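Local atomic coordinates of putative dienelactone hydrolase (Klebsiella pneumoniae subsp. pneumoniae MGH 78578, PDB entry 3F67), a protein that probably hydrolyses carboxylic esters or lactones, as an enzyme of the alpha/beta-hydrolase fold. Residues L61-P65 / V103-A107; G174-D180 / V205-D211. All coordinates share one frame; numbering follows the deposited sequence.

Contact 1 (L61-P65 / V103-A107); sequences LAIAP and VASWA
I63, at the middle of strand 61-65, meets V103, W106 and A107 of helix 93-108 in a buried helix-on-sheet contact of apolar side chains. The two segments run roughly antiparallel, at 142°, with their axes 10.3 Å apart. I63 does most of the work because its two branches go to different places. CG1 lies beside the backbone N (chi1 -59°) and carries CD1 into the notch between A107 and W106: I63 CD1 is 3.6 Å from A107 CB and equally close to W106 CZ3, which it meets at the indole edge, in the ring plane. The other branch turns to the valine, with I63 CG2 3.7 Å from V103 CG1. V103 straddles two strand residues, since its second methyl, CG2, sits 3.8 Å from P65 CB. At the other end L61 touches more lightly, its CD2 4.4 Å from A107 CB. Beyond the strand, the indole also rests on T9, I11 and P12 of strand 4-13 and stacks on the ring of H110. No hydrogen bond crosses between strand and helix, and the strand's backbone pairs instead with strands 16-25 and 32-38; the helix is therefore held here by shape and hydrophobic burial.

Contact 2 (G174-D180 / V205-D211); sequences GLYGAKD and VVYPEAD
Strands 172-177 and 202-207 pair in parallel through L175, Y176 and G177 against V205, V206 and Y207, and their backbones make the tight part of this contact. V205 N donates to G174 O (2.8 Å), Y176 N to V205 O, Y207 N to Y176 O and A178 N to Y207 O. Y207 O is gripped twice, by A178 N and by A210 N of its own turn, from opposite faces of the carbonyl plane. On one sheet face L175 and Y207 lie side by side, L175 CD2 4.0 Å from Y207 CE2 at the ring edge; on the other, V206 CG1 packs 3.7 Å from A178 CB.

Past the strands both chains enter type I turns, stitched together by K179 N to A210 O (2.9 Å). G177 fits closely here, its CA 3.3 Å from A210 O. The solvent side is looser: the K179 chain, bent at chi2 (-109°), runs over P208 O, its CE 3.4 Å away, toward a long salt bridge between K179 NZ and E209 OE1 (3.9 Å). D180 turns elsewhere: its OD2 hydrogen-bonds H212 ND1 and its OD1 bonds S182 OG, consistent with the acid of a Cys-His-Asp triad with C123. D211 OD1 lies 4.3 Å from D180 OD1, without direct contact.

Strand 172-177 has strand 141-145 as its other neighbour, touched by L175 through V143 and W145, while Y176 OH bonds G147 O and W130 NE1. Helix 224-238 covers the V205 and Y207 face, with Y207 OH bonded to D229 OD2, and helix 185-197, the crossover of this beta-alpha-beta unit, meets V206 through Q185 and R192.

Contacts 1 and 2 belong to the same eight-stranded mixed sheet but lie on opposite sides of the chain's centre, their own centres about 28 Å apart and their nearest atoms about 15 Å apart. Contact 1 is complete before contact 2 begins along the chain. Strand 61-65 sits between strands 16-25 and 32-38, whereas strands 172-177 and 202-207 finish the parallel part of the sheet, 202-207 being an outermost strand. One contact joins a helix to the sheet; the other joins two strands and continues into their C-terminal turns. That second end carries D180 of the probable triad, whereas 61-65 / 103-107 belongs to the core on the far side.

Contact 1 (L61-P65 / V103-A107)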
loop_
_atom_site.group_PDB
_atom_site.type_symbol
_atom_site.label_atom_id
_atom_site.label_comp_id
_atom_site.label_asym_id
_atom_site.label_seq_id
_atom_site.Cartn_x
_atom_site.Cartn_y
_atom_site.Cartn_z
ATOM N N LEU A 61 -12.415 -3.525 -7.068
ATOM C CA LEU A 61 -12.606 -2.049 -6.965
ATOM C C LEU A 61 -11.323 -1.543 -6.320
ATOM O O LEU A 61 -11.101 -1.722 -5.105
ATOM C CB LEU A 61 -13.837 -1.698 -6.104
ATOM C CG LEU A 61 -13.952 -0.222 -5.616
ATOM C CD1 LEU A 61 -13.907 0.719 -6.824
ATOM C CD2 LEU A 61 -15.297 -0.069 -4.826
ATOM N N ALA A 62 -10.463 -0.928 -7.124
ATOM C CA ALA A 62 -9.158 -0.486 -6.627
ATOM C C ALA A 62 -9.191 1.018 -6.468
ATOM O O ALA A 62 -9.625 1.747 -7.391
ATOM C CB ALA A 62 -8.050 -0.855 -7.663
ATOM N N ILE A 63 -8.745 1.485 -5.324
ATOM C CA ILE A 63 -8.890 2.949 -4.985
ATOM C C ILE A 63 -7.563 3.468 -4.470
ATOM O O ILE A 63 -7.018 2.892 -3.528
ATOM C CB ILE A 63 -9.972 3.176 -3.881
ATOM C CG1 ILE A 63 -11.328 2.628 -4.352
ATOM C CG2 ILE A 63 -10.107 4.696 -3.582
ATOM C CD1 ILE A 63 -12.282 2.324 -3.151
ATOM N N ALA A 64 -7.020 4.528 -5.101
ATOM C CA ALA A 64 -5.751 5.113 -4.646
ATOM C C ALA A 64 -6.037 6.550 -4.162
ATOM O O ALA A 64 -6.240 7.449 -4.990
ATOM C CB ALA A 64 -4.757 5.188 -5.805
ATOM N N PRO A 65 -5.981 6.773 -2.845
ATOM C CA PRO A 65 -6.172 8.139 -2.295
ATOM C C PRO A 65 -4.890 8.997 -2.358
ATOM O O PRO A 65 -3.772 8.483 -2.204
ATOM C CB PRO A 65 -6.550 7.864 -0.828
ATOM C CG PRO A 65 -5.795 6.585 -0.483
ATOM C CD PRO A 65 -5.899 5.744 -1.776
ATOM N N VAL A 103 -11.446 5.846 3.269
ATOM C CA VAL A 103 -11.536 5.270 1.928
ATOM C C VAL A 103 -12.411 3.978 2.018
ATOM O O VAL A 103 -13.291 3.753 1.175
ATOM C CB VAL A 103 -10.123 4.883 1.407
ATOM C CG1 VAL A 103 -10.294 4.017 0.098
ATOM C CG2 VAL A 103 -9.305 6.148 1.137
ATOM N N ALA A 104 -12.164 3.144 3.032
ATOM C CA ALA A 104 -12.898 1.881 3.196
ATOM C C ALA A 104 -14.392 2.210 3.391
ATOM O O ALA A 104 -15.282 1.522 2.834
ATOM C CB ALA A 104 -12.334 1.082 4.412
ATOM N N SER A 105 -14.672 3.255 4.167
ATOM C CA SER A 105 -16.066 3.662 4.441
ATOM C C SER A 105 -16.767 4.103 3.166
ATOM O O SER A 105 -17.916 3.721 2.892
ATOM C CB SER A 105 -16.114 4.771 5.495
ATOM O OG SER A 105 -15.790 4.241 6.769
ATOM N N TRP A 106 -16.063 4.903 2.373
ATOM C CA TRP A 106 -16.619 5.410 1.099
ATOM C C TRP A 106 -16.831 4.212 0.175
ATOM O O TRP A 106 -17.852 4.116 -0.472
ATOM C CB TRP A 106 -15.664 6.430 0.464
ATOM C CG TRP A 106 -16.067 6.901 -0.947
ATOM C CD1 TRP A 106 -16.840 7.991 -1.266
ATOM C CD2 TRP A 106 -15.698 6.295 -2.189
ATOM N NE1 TRP A 106 -16.982 8.095 -2.650
ATOM C CE2 TRP A 106 -16.285 7.069 -3.228
ATOM C CE3 TRP A 106 -14.916 5.168 -2.531
ATOM C CZ2 TRP A 106 -16.124 6.759 -4.572
ATOM C CZ3 TRP A 106 -14.779 4.847 -3.887
ATOM C CH2 TRP A 106 -15.370 5.664 -4.887
ATOM N N ALA A 107 -15.869 3.296 0.144
ATOM C CA ALA A 107 -15.928 2.173 -0.806
ATOM C C ALA A 107 -17.179 1.325 -0.593
ATOM O O ALA A 107 -17.821 0.891 -1.557
ATOM C CB ALA A 107 -14.638 1.317 -0.693
#

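Contact 2 (G174-D180 / V205-D211)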
loop_
_atom_site.group_PDB
_atom_site.type_symbol
_atom_site.label_atom_id
_atom_site.label_comp_id
_atom_site.label_asym_id
_atom_site.label_seq_id
_atom_site.Cartn_x
_atom_site.Cartn_y
_atom_site.Cartn_z
ATOM N N GLY A 174 4.825 -9.844 2.319
ATOM C CA GLY A 174 5.762 -8.774 1.931
ATOM C C GLY A 174 6.541 -9.204 0.696
ATOM O O GLY A 174 6.946 -10.358 0.577
ATOM N N LEU A 175 6.749 -8.281 -0.235
ATOM C CA LEU A 175 7.527 -8.589 -1.460
ATOM C C LEU A 175 8.735 -7.650 -1.450
ATOM O O LEU A 175 8.583 -6.434 -1.597
ATOM C CB LEU A 175 6.619 -8.337 -2.698
ATOM C CG LEU A 175 5.372 -9.252 -2.719
ATOM C CD1 LEU A 175 4.388 -8.788 -3.827
ATOM C CD2 LEU A 175 5.773 -10.777 -2.942
ATOM N N TYR A 176 9.938 -8.218 -1.251
ATOM C CA TYR A 176 11.133 -7.420 -0.934
ATOM C C TYR A 176 12.259 -7.769 -1.916
ATOM O O TYR A 176 12.296 -8.892 -2.453
ATOM C CB TYR A 176 11.537 -7.668 0.540
ATOM C CG TYR A 176 10.666 -6.814 1.460
ATOM C CD1 TYR A 176 9.282 -7.084 1.598
ATOM C CD2 TYR A 176 11.211 -5.731 2.166
ATOM C CE1 TYR A 176 8.473 -6.293 2.368
ATOM C CE2 TYR A 176 10.395 -4.909 2.981
ATOM C CZ TYR A 176 9.034 -5.209 3.082
ATOM O OH TYR A 176 8.199 -4.394 3.826
ATOM N N GLY A 177 13.149 -6.804 -2.162
ATOM C CA GLY A 177 14.292 -7.038 -3.066
ATOM C C GLY A 177 15.613 -7.231 -2.298
ATOM O O GLY A 177 15.970 -6.413 -1.442
ATOM N N ALA A 178 16.323 -8.299 -2.610
ATOM C CA ALA A 178 17.626 -8.577 -1.970
ATOM C C ALA A 178 18.653 -7.478 -2.216
ATOM O O ALA A 178 19.510 -7.240 -1.355
ATOM C CB ALA A 178 18.174 -9.934 -2.424
ATOM N N LYS A 179 18.590 -6.812 -3.373
ATOM C CA LYS A 179 19.561 -5.763 -3.715
ATOM C C LYS A 179 19.173 -4.387 -3.197
ATOM O O LYS A 179 19.845 -3.405 -3.498
ATOM C CB LYS A 179 19.778 -5.683 -5.229
ATOM C CG LYS A 179 19.993 -7.025 -5.878
ATOM C CD LYS A 179 21.376 -7.218 -6.328
ATOM C CE LYS A 179 21.484 -8.496 -7.131
ATOM N NZ LYS A 179 22.670 -8.387 -8.025
ATOM N N ASP A 180 18.081 -4.312 -2.418
ATOM C CA ASP A 180 17.586 -3.041 -1.904
ATOM C C ASP A 180 18.439 -2.574 -0.703
ATOM O O ASP A 180 18.306 -3.089 0.429
ATOM C CB ASP A 180 16.103 -3.228 -1.487
ATOM C CG ASP A 180 15.455 -1.955 -1.027
ATOM O OD1 ASP A 180 16.165 -0.927 -0.889
ATOM O OD2 ASP A 180 14.225 -1.976 -0.776
ATOM N N VAL A 205 8.742 -12.522 1.038
ATOM C CA VAL A 205 9.438 -13.147 -0.084
ATOM C C VAL A 205 10.513 -12.175 -0.527
ATOM O O VAL A 205 10.216 -10.997 -0.769
ATOM C CB VAL A 205 8.440 -13.419 -1.215
ATOM C CG1 VAL A 205 9.187 -13.880 -2.537
ATOM C CG2 VAL A 205 7.373 -14.462 -0.732
ATOM N N VAL A 206 11.772 -12.660 -0.606
ATOM C CA VAL A 206 12.888 -11.820 -1.008
ATOM C C VAL A 206 13.389 -12.232 -2.396
ATOM O O VAL A 206 13.744 -13.406 -2.614
ATOM C CB VAL A 206 14.047 -11.938 -0.016
ATOM C CG1 VAL A 206 15.179 -11.016 -0.460
ATOM C CG2 VAL A 206 13.560 -11.538 1.384
ATOM N N TYR A 207 13.361 -11.293 -3.333
ATOM C CA TYR A 207 13.778 -11.537 -4.723
ATOM C C TYR A 207 15.276 -11.277 -4.876
ATOM O O TYR A 207 15.718 -10.134 -4.755
ATOM C CB TYR A 207 12.985 -10.634 -5.681
ATOM C CG TYR A 207 11.546 -11.082 -5.768
ATOM C CD1 TYR A 207 11.163 -12.072 -6.690
ATOM C CD2 TYR A 207 10.581 -10.558 -4.898
ATOM C CE1 TYR A 207 9.826 -12.548 -6.738
ATOM C CE2 TYR A 207 9.257 -11.021 -4.942
ATOM C CZ TYR A 207 8.899 -11.985 -5.874
ATOM O OH TYR A 207 7.611 -12.444 -5.942
ATOM N N PRO A 208 16.058 -12.334 -5.168
ATOM C CA PRO A 208 17.529 -12.190 -5.232
ATOM C C PRO A 208 18.030 -11.102 -6.189
ATOM O O PRO A 208 19.066 -10.494 -5.933
ATOM C CB PRO A 208 18.031 -13.573 -5.709
ATOM C CG PRO A 208 16.948 -14.525 -5.487
ATOM C CD PRO A 208 15.609 -13.718 -5.395
ATOM N N GLU A 209 17.333 -10.878 -7.296
ATOM C CA GLU A 209 17.890 -9.999 -8.318
ATOM C C GLU A 209 17.332 -8.578 -8.263
ATOM O O GLU A 209 17.736 -7.729 -9.050
ATOM C CB GLU A 209 17.606 -10.596 -9.704
ATOM C CG GLU A 209 18.232 -11.975 -9.896
ATOM C CD GLU A 209 19.720 -11.960 -9.590
ATOM O OE1 GLU A 209 20.406 -10.971 -9.958
ATOM O OE2 GLU A 209 20.204 -12.920 -8.943
ATOM N N ALA A 210 16.406 -8.325 -7.349
ATOM C CA ALA A 210 15.633 -7.083 -7.393
ATOM C C ALA A 210 16.146 -6.023 -6.438
ATOM O O ALA A 210 16.539 -6.328 -5.324
ATOM C CB ALA A 210 14.162 -7.384 -7.038
ATOM N N ASP A 211 16.045 -4.772 -6.855
ATOM C CA ASP A 211 16.361 -3.626 -6.001
ATOM C C ASP A 211 15.061 -3.118 -5.395
ATOM O O ASP A 211 13.980 -3.756 -5.554
ATOM C CB ASP A 211 16.966 -2.535 -6.900
ATOM C CG ASP A 211 17.813 -1.519 -6.149
ATOM O OD1 ASP A 211 17.663 -1.313 -4.921
ATOM O OD2 ASP A 211 18.655 -0.905 -6.851
#